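PDB 3LCY: titin from Homo sapiens, which is a giant sarcomeric protein of muscle that probably acts as a molecular scaffold, here seen in two tandem immunoglobulin domains from its A-band part. Local coordinates for residues Q98-F103 and N181-V186; P133-F138 and H157-V162; A172-V177 and D187-V192; A24-C29 and T64-T69. One frame throughout, in Å; residues are numbered along the deposited sequence.

Interaction 1. Residues Q98-F103 and N181-V186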
loop_
_atom_site.group_PDB
_atom_site.type_symbol
_atom_site.label_atom_id
_atom_site.label_comp_id
_atom_site.label_asym_id
_atom_site.label_seq_id
_atom_site.Cartn_x
_atom_site.Cartn_y
_atom_site.Cartn_z
ATOM N N GLN A 98 -6.272 -3.327 5.887
ATOM C CA GLN A 98 -6.577 -4.748 5.970
ATOM C C GLN A 98 -7.328 -5.187 4.719
ATOM O O GLN A 98 -8.366 -4.620 4.377
ATOM C CB GLN A 98 -7.406 -5.050 7.219
ATOM C CG GLN A 98 -6.687 -4.777 8.525
ATOM C CD GLN A 98 -7.584 -4.967 9.730
ATOM O OE1 GLN A 98 -7.323 -4.425 10.803
ATOM N NE2 GLN A 98 -8.652 -5.739 9.559
ATOM N N ALA A 99 -6.795 -6.191 4.032
ATOM C CA ALA A 99 -7.413 -6.682 2.809
ATOM C C ALA A 99 -6.960 -8.101 2.501
ATOM O O ALA A 99 -5.764 -8.397 2.507
ATOM C CB ALA A 99 -7.095 -5.757 1.644
ATOM N N THR A 100 -7.921 -8.981 2.240
ATOM C CA THR A 100 -7.608 -10.347 1.855
ATOM C C THR A 100 -6.924 -10.318 0.499
ATOM O O THR A 100 -7.341 -9.576 -0.389
ATOM C CB THR A 100 -8.875 -11.209 1.758
ATOM O OG1 THR A 100 -9.664 -10.775 0.644
ATOM C CG2 THR A 100 -9.694 -11.090 3.033
ATOM N N PRO A 101 -5.858 -11.115 0.337
ATOM C CA PRO A 101 -5.111 -11.151 -0.922
ATOM C C PRO A 101 -6.045 -11.287 -2.119
ATOM O O PRO A 101 -6.953 -12.119 -2.107
ATOM C CB PRO A 101 -4.241 -12.398 -0.769
ATOM C CG PRO A 101 -4.023 -12.507 0.702
ATOM C CD PRO A 101 -5.303 -12.044 1.336
ATOM N N GLN A 102 -5.818 -10.465 -3.136
ATOM C CA GLN A 102 -6.685 -10.416 -4.304
ATOM C C GLN A 102 -5.914 -9.875 -5.499
ATOM O O GLN A 102 -5.274 -8.829 -5.408
ATOM C CB GLN A 102 -7.885 -9.510 -4.025
ATOM C CG GLN A 102 -8.659 -9.097 -5.267
ATOM C CD GLN A 102 -9.573 -7.910 -5.016
ATOM O OE1 GLN A 102 -9.470 -7.237 -3.989
ATOM N NE2 GLN A 102 -10.468 -7.643 -5.959
ATOM N N PHE A 103 -5.973 -10.586 -6.619
ATOM C CA PHE A 103 -5.329 -10.103 -7.831
ATOM C C PHE A 103 -6.019 -8.836 -8.319
ATOM O O PHE A 103 -7.247 -8.750 -8.343
ATOM C CB PHE A 103 -5.295 -11.182 -8.912
ATOM C CG PHE A 103 -4.389 -12.334 -8.581
ATOM C CD1 PHE A 103 -3.014 -12.161 -8.548
ATOM C CD2 PHE A 103 -4.910 -13.588 -8.303
ATOM C CE1 PHE A 103 -2.175 -13.214 -8.242
ATOM C CE2 PHE A 103 -4.075 -14.646 -7.999
ATOM C CZ PHE A 103 -2.707 -14.459 -7.969
ATOM N N ASN A 181 -1.876 -14.095 3.165
ATOM C CA ASN A 181 -1.756 -13.321 4.393
ATOM C C ASN A 181 -2.672 -13.903 5.473
ATOM O O ASN A 181 -3.303 -14.927 5.256
ATOM C CB ASN A 181 -1.957 -11.819 4.171
ATOM C CG ASN A 181 -3.388 -11.444 3.909
ATOM O OD1 ASN A 181 -4.304 -12.194 4.198
ATOM N ND2 ASN A 181 -3.587 -10.261 3.369
ATOM N N VAL A 182 -2.733 -13.271 6.634
ATOM C CA VAL A 182 -3.564 -13.778 7.719
ATOM C C VAL A 182 -5.023 -13.880 7.300
ATOM O O VAL A 182 -5.718 -14.806 7.684
ATOM C CB VAL A 182 -3.458 -12.895 8.970
ATOM C CG1 VAL A 182 -2.133 -13.108 9.650
ATOM C CG2 VAL A 182 -3.629 -11.447 8.606
ATOM N N PHE A 183 -5.483 -12.912 6.526
ATOM C CA PHE A 183 -6.854 -12.883 6.027
ATOM C C PHE A 183 -7.239 -13.998 5.043
ATOM O O PHE A 183 -8.367 -14.471 5.057
ATOM C CB PHE A 183 -7.194 -11.491 5.521
ATOM C CG PHE A 183 -6.967 -10.437 6.549
ATOM C CD1 PHE A 183 -7.622 -10.499 7.762
ATOM C CD2 PHE A 183 -6.075 -9.411 6.330
ATOM C CE1 PHE A 183 -7.411 -9.548 8.723
ATOM C CE2 PHE A 183 -5.860 -8.457 7.293
ATOM C CZ PHE A 183 -6.528 -8.527 8.491
ATOM N N GLY A 184 -6.316 -14.400 4.178
ATOM C CA GLY A 184 -6.597 -15.454 3.222
ATOM C C GLY A 184 -5.529 -15.684 2.172
ATOM O O GLY A 184 -4.457 -15.102 2.231
ATOM N N THR A 185 -5.829 -16.544 1.204
ATOM C CA THR A 185 -4.902 -16.827 0.117
ATOM C C THR A 185 -5.618 -16.778 -1.226
ATOM O O THR A 185 -6.839 -16.917 -1.294
ATOM C CB THR A 185 -4.252 -18.212 0.280
ATOM O OG1 THR A 185 -3.335 -18.447 -0.796
ATOM C CG2 THR A 185 -5.312 -19.300 0.276
ATOM N N VAL A 186 -4.849 -16.573 -2.289
ATOM C CA VAL A 186 -5.382 -16.585 -3.646
ATOM C C VAL A 186 -4.269 -16.971 -4.611
ATOM O O VAL A 186 -3.088 -16.776 -4.318
ATOM C CB VAL A 186 -5.966 -15.216 -4.049
ATOM C CG1 VAL A 186 -4.848 -14.219 -4.308
ATOM C CG2 VAL A 186 -6.853 -15.358 -5.280
#

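Interaction 2. Residues P133-F138 and H157-V162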
loop_
_atom_site.group_PDB
_atom_site.type_symbol
_atom_site.label_atom_id
_atom_site.label_comp_id
_atom_site.label_asym_id
_atom_site.label_seq_id
_atom_site.Cartn_x
_atom_site.Cartn_y
_atom_site.Cartn_z
ATOM N N PRO A 133 1.326 -9.705 1.612
ATOM C CA PRO A 133 1.273 -11.165 1.612
ATOM C C PRO A 133 2.526 -11.897 1.196
ATOM O O PRO A 133 3.369 -11.355 0.501
ATOM C CB PRO A 133 0.190 -11.448 0.582
ATOM C CG PRO A 133 0.331 -10.353 -0.389
ATOM C CD PRO A 133 0.782 -9.141 0.368
ATOM N N ALA A 134 2.632 -13.146 1.625
ATOM C CA ALA A 134 3.761 -13.954 1.247
ATOM C C ALA A 134 3.456 -14.229 -0.214
ATOM O O ALA A 134 2.351 -14.626 -0.556
ATOM C CB ALA A 134 3.779 -15.224 2.038
ATOM N N MET A 135 4.435 -14.019 -1.075
ATOM C CA MET A 135 4.256 -14.218 -2.498
ATOM C C MET A 135 5.101 -15.381 -2.966
ATOM O O MET A 135 6.262 -15.498 -2.594
ATOM C CB MET A 135 4.597 -12.931 -3.250
ATOM C CG MET A 135 3.635 -11.792 -2.942
ATOM S SD MET A 135 4.086 -10.172 -3.581
ATOM C CE MET A 135 5.105 -9.536 -2.272
ATOM N N THR A 136 4.514 -16.258 -3.766
ATOM C CA THR A 136 5.251 -17.424 -4.241
ATOM C C THR A 136 4.976 -17.730 -5.714
ATOM O O THR A 136 3.850 -17.581 -6.191
ATOM C CB THR A 136 4.919 -18.675 -3.401
ATOM O OG1 THR A 136 5.130 -18.398 -2.010
ATOM C CG2 THR A 136 5.795 -19.843 -3.813
ATOM N N TRP A 137 6.012 -18.163 -6.425
ATOM C CA TRP A 137 5.878 -18.565 -7.821
ATOM C C TRP A 137 6.201 -20.044 -7.998
ATOM O O TRP A 137 7.134 -20.564 -7.385
ATOM C CB TRP A 137 6.794 -17.726 -8.716
ATOM C CG TRP A 137 6.262 -16.359 -9.016
ATOM C CD1 TRP A 137 6.485 -15.216 -8.304
ATOM C CD2 TRP A 137 5.420 -15.987 -10.113
ATOM N NE1 TRP A 137 5.834 -14.158 -8.887
ATOM C CE2 TRP A 137 5.171 -14.605 -10.002
ATOM C CE3 TRP A 137 4.849 -16.690 -11.180
ATOM C CZ2 TRP A 137 4.379 -13.911 -10.911
ATOM C CZ3 TRP A 137 4.062 -16.000 -12.084
ATOM C CH2 TRP A 137 3.836 -14.624 -11.944
ATOM N N PHE A 138 5.422 -20.717 -8.837
ATOM C CA PHE A 138 5.652 -22.126 -9.129
ATOM C C PHE A 138 5.738 -22.363 -10.631
ATOM O O PHE A 138 4.932 -21.841 -11.397
ATOM C CB PHE A 138 4.517 -22.991 -8.569
ATOM C CG PHE A 138 4.402 -22.962 -7.070
ATOM C CD1 PHE A 138 5.064 -23.899 -6.291
ATOM C CD2 PHE A 138 3.619 -22.011 -6.441
ATOM C CE1 PHE A 138 4.953 -23.880 -4.911
ATOM C CE2 PHE A 138 3.504 -21.986 -5.064
ATOM C CZ PHE A 138 4.173 -22.922 -4.298
ATOM N N HIS A 157 3.067 -3.718 -4.030
ATOM C CA HIS A 157 2.130 -3.402 -5.102
ATOM C C HIS A 157 2.084 -4.482 -6.178
ATOM O O HIS A 157 1.126 -4.560 -6.945
ATOM C CB HIS A 157 2.461 -2.046 -5.731
ATOM C CG HIS A 157 2.143 -0.882 -4.861
ATOM N ND1 HIS A 157 0.893 -0.673 -4.303
ATOM C CD2 HIS A 157 2.898 0.173 -4.445
ATOM C CE1 HIS A 157 0.896 0.428 -3.591
ATOM N NE2 HIS A 157 2.112 0.965 -3.662
ATOM N N TYR A 158 3.118 -5.316 -6.238
ATOM C CA TYR A 158 3.182 -6.346 -7.270
ATOM C C TYR A 158 4.198 -7.437 -6.958
ATOM O O TYR A 158 5.051 -7.282 -6.085
ATOM C CB TYR A 158 3.519 -5.717 -8.628
ATOM C CG TYR A 158 4.836 -4.972 -8.636
ATOM C CD1 TYR A 158 4.871 -3.584 -8.605
ATOM C CD2 TYR A 158 6.045 -5.657 -8.662
ATOM C CE1 TYR A 158 6.070 -2.900 -8.605
ATOM C CE2 TYR A 158 7.250 -4.982 -8.662
ATOM C CZ TYR A 158 7.256 -3.602 -8.633
ATOM O OH TYR A 158 8.448 -2.915 -8.631
ATOM N N THR A 159 4.096 -8.543 -7.687
ATOM C CA THR A 159 5.122 -9.572 -7.677
ATOM C C THR A 159 5.657 -9.734 -9.098
ATOM O O THR A 159 4.903 -10.020 -10.030
ATOM C CB THR A 159 4.584 -10.909 -7.141
ATOM O OG1 THR A 159 5.571 -11.931 -7.324
ATOM C CG2 THR A 159 3.306 -11.302 -7.863
ATOM N N HIS A 160 6.959 -9.526 -9.261
ATOM C CA HIS A 160 7.558 -9.453 -10.589
ATOM C C HIS A 160 8.533 -10.597 -10.844
ATOM O O HIS A 160 9.579 -10.685 -10.205
ATOM C CB HIS A 160 8.265 -8.107 -10.770
ATOM C CG HIS A 160 8.721 -7.845 -12.171
ATOM N ND1 HIS A 160 7.960 -7.157 -13.084
ATOM C CD2 HIS A 160 9.869 -8.184 -12.815
ATOM C CE1 HIS A 160 8.612 -7.077 -14.234
ATOM N NE2 HIS A 160 9.771 -7.694 -14.092
ATOM N N LEU A 161 8.183 -11.468 -11.785
ATOM C CA LEU A 161 9.041 -12.588 -12.155
ATOM C C LEU A 161 9.724 -12.335 -13.494
ATOM O O LEU A 161 9.060 -12.121 -14.508
ATOM C CB LEU A 161 8.237 -13.889 -12.225
ATOM C CG LEU A 161 8.964 -15.108 -12.803
ATOM C CD1 LEU A 161 10.129 -15.513 -11.914
ATOM C CD2 LEU A 161 8.009 -16.274 -12.991
ATOM N N VAL A 162 11.032 -12.422 -13.498
ATOM C CA VAL A 162 11.808 -12.312 -14.708
ATOM C C VAL A 162 12.609 -13.580 -15.090
ATOM O O VAL A 162 13.355 -14.108 -14.347
ATOM C CB VAL A 162 12.654 -11.013 -14.705
ATOM C CG1 VAL A 162 13.260 -10.780 -13.453
ATOM C CG2 VAL A 162 13.671 -11.045 -15.689
#

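Interaction 3. Residues A172-V177 and D187-V192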
loop_
_atom_site.group_PDB
_atom_site.type_symbol
_atom_site.label_atom_id
_atom_site.label_comp_id
_atom_site.label_asym_id
_atom_site.label_seq_id
_atom_site.Cartn_x
_atom_site.Cartn_y
_atom_site.Cartn_z
ATOM N N ALA A 172 8.525 -23.245 -21.017
ATOM C CA ALA A 172 7.120 -23.407 -21.378
ATOM C C ALA A 172 6.367 -24.182 -20.299
ATOM O O ALA A 172 6.967 -24.942 -19.541
ATOM C CB ALA A 172 6.991 -24.100 -22.724
ATOM N N GLY A 173 5.054 -23.979 -20.228
ATOM C CA GLY A 173 4.229 -24.698 -19.274
ATOM C C GLY A 173 3.393 -23.811 -18.370
ATOM O O GLY A 173 3.320 -22.596 -18.562
ATOM N N LYS A 174 2.755 -24.428 -17.380
ATOM C CA LYS A 174 1.900 -23.706 -16.446
ATOM C C LYS A 174 2.688 -23.117 -15.279
ATOM O O LYS A 174 3.588 -23.760 -14.735
ATOM C CB LYS A 174 0.792 -24.618 -15.913
ATOM C CG LYS A 174 -0.525 -24.539 -16.670
ATOM C CD LYS A 174 -0.497 -25.360 -17.947
ATOM C CE LYS A 174 -1.879 -25.432 -18.578
ATOM N NZ LYS A 174 -1.889 -26.256 -19.817
ATOM N N TYR A 175 2.342 -21.889 -14.906
ATOM C CA TYR A 175 2.944 -21.227 -13.756
ATOM C C TYR A 175 1.859 -20.832 -12.765
ATOM O O TYR A 175 0.767 -20.430 -13.163
ATOM C CB TYR A 175 3.706 -19.975 -14.192
ATOM C CG TYR A 175 5.024 -20.246 -14.879
ATOM C CD1 TYR A 175 5.065 -20.734 -16.177
ATOM C CD2 TYR A 175 6.229 -19.997 -14.233
ATOM C CE1 TYR A 175 6.270 -20.976 -16.811
ATOM C CE2 TYR A 175 7.437 -20.237 -14.858
ATOM C CZ TYR A 175 7.452 -20.724 -16.148
ATOM O OH TYR A 175 8.653 -20.964 -16.774
ATOM N N LYS A 176 2.154 -20.947 -11.474
ATOM C CA LYS A 176 1.214 -20.502 -10.451
ATOM C C LYS A 176 1.813 -19.407 -9.578
ATOM O O LYS A 176 2.885 -19.582 -8.996
ATOM C CB LYS A 176 0.753 -21.662 -9.563
ATOM C CG LYS A 176 -0.244 -21.226 -8.490
ATOM C CD LYS A 176 -0.220 -22.127 -7.265
ATOM C CE LYS A 176 -0.852 -23.478 -7.542
ATOM N NZ LYS A 176 -0.915 -24.313 -6.307
ATOM N N VAL A 177 1.119 -18.280 -9.495
ATOM C CA VAL A 177 1.499 -17.220 -8.573
ATOM C C VAL A 177 0.558 -17.244 -7.374
ATOM O O VAL A 177 -0.664 -17.212 -7.530
ATOM C CB VAL A 177 1.465 -15.837 -9.248
ATOM C CG1 VAL A 177 0.131 -15.617 -9.944
ATOM C CG2 VAL A 177 1.733 -14.747 -8.224
ATOM N N ASP A 187 -4.641 -17.535 -5.755
ATOM C CA ASP A 187 -3.651 -17.938 -6.744
ATOM C C ASP A 187 -4.196 -17.838 -8.162
ATOM O O ASP A 187 -5.408 -17.819 -8.379
ATOM C CB ASP A 187 -3.151 -19.359 -6.467
ATOM C CG ASP A 187 -4.194 -20.416 -6.772
ATOM O OD1 ASP A 187 -4.439 -20.682 -7.966
ATOM O OD2 ASP A 187 -4.759 -20.990 -5.818
ATOM N N ALA A 188 -3.284 -17.769 -9.125
ATOM C CA ALA A 188 -3.655 -17.712 -10.531
ATOM C C ALA A 188 -2.683 -18.545 -11.353
ATOM O O ALA A 188 -1.498 -18.627 -11.032
ATOM C CB ALA A 188 -3.670 -16.274 -11.019
ATOM N N ILE A 189 -3.186 -19.172 -12.408
ATOM C CA ILE A 189 -2.349 -20.003 -13.264
ATOM C C ILE A 189 -2.107 -19.352 -14.622
ATOM O O ILE A 189 -3.047 -19.010 -15.341
ATOM C CB ILE A 189 -2.950 -21.408 -13.454
ATOM C CG1 ILE A 189 -2.854 -22.201 -12.149
ATOM C CG2 ILE A 189 -2.239 -22.144 -14.577
ATOM C CD1 ILE A 189 -3.372 -23.619 -12.250
ATOM N N LEU A 190 -0.834 -19.179 -14.961
ATOM C CA LEU A 190 -0.448 -18.556 -16.221
ATOM C C LEU A 190 0.171 -19.589 -17.152
ATOM O O LEU A 190 1.158 -20.237 -16.805
ATOM C CB LEU A 190 0.548 -17.417 -15.979
ATOM C CG LEU A 190 0.133 -16.237 -15.095
ATOM C CD1 LEU A 190 -0.041 -16.654 -13.646
ATOM C CD2 LEU A 190 1.164 -15.128 -15.198
ATOM N N ASP A 191 -0.414 -19.742 -18.335
ATOM C CA ASP A 191 0.101 -20.681 -19.319
ATOM C C ASP A 191 1.140 -19.999 -20.202
ATOM O O ASP A 191 0.816 -19.098 -20.974
ATOM C CB ASP A 191 -1.034 -21.238 -20.178
ATOM C CG ASP A 191 -0.649 -22.516 -20.888
ATOM O OD1 ASP A 191 0.181 -23.273 -20.339
ATOM O OD2 ASP A 191 -1.177 -22.768 -21.991
ATOM N N VAL A 192 2.391 -20.429 -20.082
ATOM C CA VAL A 192 3.482 -19.817 -20.832
ATOM C C VAL A 192 3.872 -20.636 -22.059
ATOM O O VAL A 192 4.069 -21.848 -21.975
ATOM C CB VAL A 192 4.728 -19.609 -19.950
ATOM C CG1 VAL A 192 5.916 -19.195 -20.799
ATOM C CG2 VAL A 192 4.450 -18.570 -18.873
#

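Interaction 4. Residues A24-C29 and T64-T69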
loop_
_atom_site.group_PDB
_atom_site.type_symbol
_atom_site.label_atom_id
_atom_site.label_comp_id
_atom_site.label_asym_id
_atom_site.label_seq_id
_atom_site.Cartn_x
_atom_site.Cartn_y
_atom_site.Cartn_z
ATOM N N ALA A 24 -13.776 3.563 6.420
ATOM C CA ALA A 24 -13.293 4.824 6.968
ATOM C C ALA A 24 -12.202 4.609 8.013
ATOM O O ALA A 24 -12.241 3.646 8.780
ATOM C CB ALA A 24 -14.445 5.617 7.563
ATOM N N ALA A 25 -11.234 5.519 8.034
ATOM C CA ALA A 25 -10.162 5.481 9.019
ATOM C C ALA A 25 -10.106 6.799 9.781
ATOM O O ALA A 25 -10.019 7.869 9.181
ATOM C CB ALA A 25 -8.831 5.200 8.344
ATOM N N GLN A 26 -10.171 6.713 11.105
ATOM C CA GLN A 26 -10.105 7.900 11.951
ATOM C C GLN A 26 -8.735 8.059 12.600
ATOM O O GLN A 26 -8.324 7.236 13.417
ATOM C CB GLN A 26 -11.193 7.863 13.030
ATOM C CG GLN A 26 -12.570 8.291 12.544
ATOM C CD GLN A 26 -13.615 8.261 13.644
ATOM O OE1 GLN A 26 -13.951 9.293 14.227
ATOM N NE2 GLN A 26 -14.137 7.074 13.933
ATOM N N LEU A 27 -8.031 9.121 12.225
ATOM C CA LEU A 27 -6.761 9.452 12.858
ATOM C C LEU A 27 -6.955 10.668 13.751
ATOM O O LEU A 27 -7.258 11.760 13.270
ATOM C CB LEU A 27 -5.679 9.723 11.811
ATOM C CG LEU A 27 -5.376 8.578 10.841
ATOM C CD1 LEU A 27 -5.973 8.862 9.469
ATOM C CD2 LEU A 27 -3.875 8.344 10.736
ATOM N N SER A 28 -6.789 10.479 15.055
ATOM C CA SER A 28 -7.097 11.537 16.009
ATOM C C SER A 28 -5.931 11.890 16.926
ATOM O O SER A 28 -5.013 11.093 17.127
ATOM C CB SER A 28 -8.319 11.151 16.846
ATOM O OG SER A 28 -8.690 12.199 17.723
ATOM N N CYS A 29 -5.983 13.095 17.486
ATOM C CA CYS A 29 -4.983 13.555 18.438
ATOM C C CYS A 29 -5.535 14.729 19.238
ATOM O O CYS A 29 -6.459 15.413 18.794
ATOM C CB CYS A 29 -3.699 13.969 17.717
ATOM S SG CYS A 29 -3.873 15.439 16.682
ATOM N N THR A 64 -9.484 15.222 14.585
ATOM C CA THR A 64 -9.614 13.967 13.893
ATOM C C THR A 64 -9.690 14.123 12.394
ATOM O O THR A 64 -10.415 14.944 11.886
ATOM C CB THR A 64 -10.870 13.196 14.359
ATOM O OG1 THR A 64 -10.877 13.100 15.778
ATOM C CG2 THR A 64 -10.879 11.805 13.794
ATOM N N LEU A 65 -8.920 13.305 11.700
ATOM C CA LEU A 65 -8.964 13.216 10.247
ATOM C C LEU A 65 -9.596 11.890 9.850
ATOM O O LEU A 65 -9.212 10.835 10.355
ATOM C CB LEU A 65 -7.560 13.321 9.651
ATOM C CG LEU A 65 -7.449 13.014 8.153
ATOM C CD1 LEU A 65 -8.223 14.035 7.336
ATOM C CD2 LEU A 65 -5.995 12.960 7.705
ATOM N N THR A 66 -10.574 11.939 8.961
ATOM C CA THR A 66 -11.229 10.725 8.526
ATOM C C THR A 66 -10.882 10.472 7.082
ATOM O O THR A 66 -11.133 11.304 6.224
ATOM C CB THR A 66 -12.753 10.829 8.643
ATOM O OG1 THR A 66 -13.114 11.075 10.003
ATOM C CG2 THR A 66 -13.409 9.541 8.181
ATOM N N VAL A 67 -10.315 9.307 6.815
ATOM C CA VAL A 67 -9.948 8.958 5.460
ATOM C C VAL A 67 -10.848 7.847 4.971
ATOM O O VAL A 67 -10.954 6.808 5.606
ATOM C CB VAL A 67 -8.495 8.465 5.377
ATOM C CG1 VAL A 67 -8.143 8.070 3.953
ATOM C CG2 VAL A 67 -7.542 9.519 5.898
ATOM N N MET A 68 -11.498 8.066 3.838
ATOM C CA MET A 68 -12.354 7.043 3.289
ATOM C C MET A 68 -11.411 6.347 2.345
ATOM O O MET A 68 -11.152 6.817 1.248
ATOM C CB MET A 68 -13.524 7.660 2.537
ATOM C CG MET A 68 -14.295 8.688 3.330
ATOM S SD MET A 68 -14.850 8.108 4.930
ATOM C CE MET A 68 -15.955 6.794 4.460
ATOM N N THR A 69 -10.893 5.216 2.786
ATOM C CA THR A 69 -9.963 4.489 2.015
ATOM C C THR A 69 -10.534 3.865 0.786
ATOM O O THR A 69 -11.567 3.333 0.805
ATOM C CB THR A 69 -9.259 3.477 2.879
ATOM O OG1 THR A 69 -10.139 2.418 3.213
ATOM C CG2 THR A 69 -8.807 4.114 4.098
#

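Interaction 1. Residues Q98-F103 and N181-V186
Pro101 lies against the side-chain amide of Asn181, and the two groups cross at a slant. Pro101 CD sits 3.0 Å from Asn181 OD1, and Pro101 CG comes equally near Gly184 O. The amide NH2 points past the ring to the other strand. Asn181 ND2 donates to Ala99 O at 3.0 Å, with the acceptor almost in the amide plane. Asn181 CG stands between its own backbone N and carbonyl carbon (chi1 73°). This lets OD1 turn back to accept from Gly184 N, three residues on, in an Asx motif. Both ends of the amide are therefore engaged.

Beside this polar centre, Phe183 crosses Gln98 at about a right angle. Gln98 CB lies 3.7 Å from Phe183 CE2, and the amide and ring planes are only 19° apart. The polar end of Gln98 is held elsewhere: OE1 is hydrogen-bonded to Thr18. Thr100 CG2 reaches Phe183 CB at 3.5 Å. At the far end Val186 CG1 makes an off-centre CH-pi contact with Phe103, 4.2 Å from the ring centroid.

The 98-103 segment ends the long strand 88-103, which runs from the first I-set domain into the second. The 181-186 segment holds the F-G turn of the second domain. The bond network fixes the rotation of the Asn181 amide, so the turn meets the incoming strand through one directed hydrogen bond and otherwise through van der Waals contact.

Interaction 2. Residues P133-F138 and H157-V162
Trp137 lays one face of its indole over Leu161. Leu161 CB sits above the centre of the ring system, 3.9 Å from the plane. Leu161 CD2 covers the six-membered ring in a CH-pi contact, 4.0 Å from its centroid. The leucine CG is anti to the backbone N (chi1 171°), which brings CD2 onto the same face, over the benzo ring. At the indole edge, Trp137 NE1 donates to Thr159 OG1 at 2.7 Å, with an N-H...O angle of 154°. The hydroxyl oxygen lies close to the ring plane. This bond fixes the rotation of the indole and satisfies a buried N-H. Thr159 OG1 has a second partner in Asn154 OD1, so the threonine hydroxyl links the tryptophan to strand 150-154.

The two segments belong to strands C and E of the second immunoglobulin domain. They lie in opposite sheets of the beta sandwich, with axes 8.6 Å apart at closest approach. Trp137 is the tryptophan that many immunoglobulin domains carry on strand C in the core. Ile152, Val125, Leu144 and Val177 also touch its side chain.

Toward the start of both strands, Met135 makes the contact with Thr159. Its sulfur, SD, comes 3.7 Å from Thr159 CB and 3.9 Å from Tyr158 O. The methionine and threonine side chains slide past each other in opposite directions. Met135 also touches Tyr127 and Asn154, which lie in the sheet of strand 158-163.

Interaction 3. Residues A172-V177 and D187-V192
Tyr175 and Val192 pack on the buried face of the F-G beta hairpin of the second immunoglobulin domain. Tyr175 CD1 meets Val192 CG2 at 3.5 Å, the methyl coming up obliquely to the ring. Tyr175 OH bonds to the carbonyl of His171, four residues earlier, the tyrosine corner of Greek-key sandwiches. Further along, Val177 CG1 touches Leu190 CD1 at 3.8 Å and Ala188 CB at 4.0 Å. Phe103 and Thr159 of strand E also touch Val177.

Six backbone bonds join the antiparallel strands, in hydrogen-bonded pairs Gly173-Val192, Tyr175-Leu190 and Val177-Ala188.

The other face is looser and carries Lys174, Lys176, Ile189 and Asp191. Lys176 CG only brushes Asp187 CB at 4.0 Å, and Lys176 also makes a cation-pi contact with Phe138. Ile189 CG2 rests on Lys174 CG at 3.6 Å. Lys174 bends at chi2 (80°), and its chain passes at an angle across the Asp191 carboxylate. The aliphatic part comes nearer to the carboxylate than the charge does: Lys174 CD is 3.2 Å from Asp191 OD1, while Lys174 NZ makes a long salt bridge of 3.7 Å to that same oxygen.

Interaction 4. Residues A24-C29 and T64-T69
Strands B and E of the first immunoglobulin domain pair here, in the centre of its four-stranded antiparallel sheet. Strand 6-10 lies beyond one of them and strand 54-58 beyond the other. Four backbone bonds hold the pair, two between Ala25 and Val67 and two between Leu27 and Leu65. The two Leu27-Leu65 bonds are nearly straight; Leu65 N to Leu27 O is 2.8 Å long.

The side chains of these hydrogen-bonded pairs point into the sandwich. Leu27 CD1 reaches over to Val67 CG2 at 4.0 Å. Tyr78 of the opposing sheet touches Leu27, Leu65 and Val67. Further along strand 24-34, Cys29 meets Cys80 of strand 76-83, the B and F positions of the classical immunoglobulin cysteine pair.

The non-hydrogen-bonded pairs face outward. Gln26 and Thr66 lie side by side and point the same way, with Gln26 CG 3.8 Å from Thr66 OG1. Met68 is folded at chi2 and chi3 (-53° and -63°), which curls its thioether back over Ala24. Both Met68 SD and Met68 CE sit 3.6 Å from Ala24 CB. At the other end Ser28 OG and Thr64 OG1 share a hydrogen bond of 3.1 Å in which either may donate. Ser28 OG also has a weak hydrogen bond to His63 O. Ser28 OG is anti to its backbone N (chi1 -176°), which swings it toward the threonine, and Ser28 CB lies 3.4 Å from Thr64 OG1.

In the fold
From the N terminus, interaction 4 comes first. It closes a loop within the first immunoglobulin domain, between strands 24-34 and 62-68, before any other contact opens. Strand 88-103 then leads into the second domain, where 98-103 opens interaction 1. Interaction 2 opens and closes within that long loop and joins the two sheets of the sandwich. Interaction 3 follows it and crosses interaction 1, since 172-177 precedes 181-186 and 187-192 comes after. Interactions 1 and 3 share strand 185-195, and Phe103 packs on Val177 and Ala188. Interactions 2 and 3 meet where strands 134-139 and 173-180 lie side by side. Interaction 4 stands apart, with its centre about 40 Å from that of interaction 3.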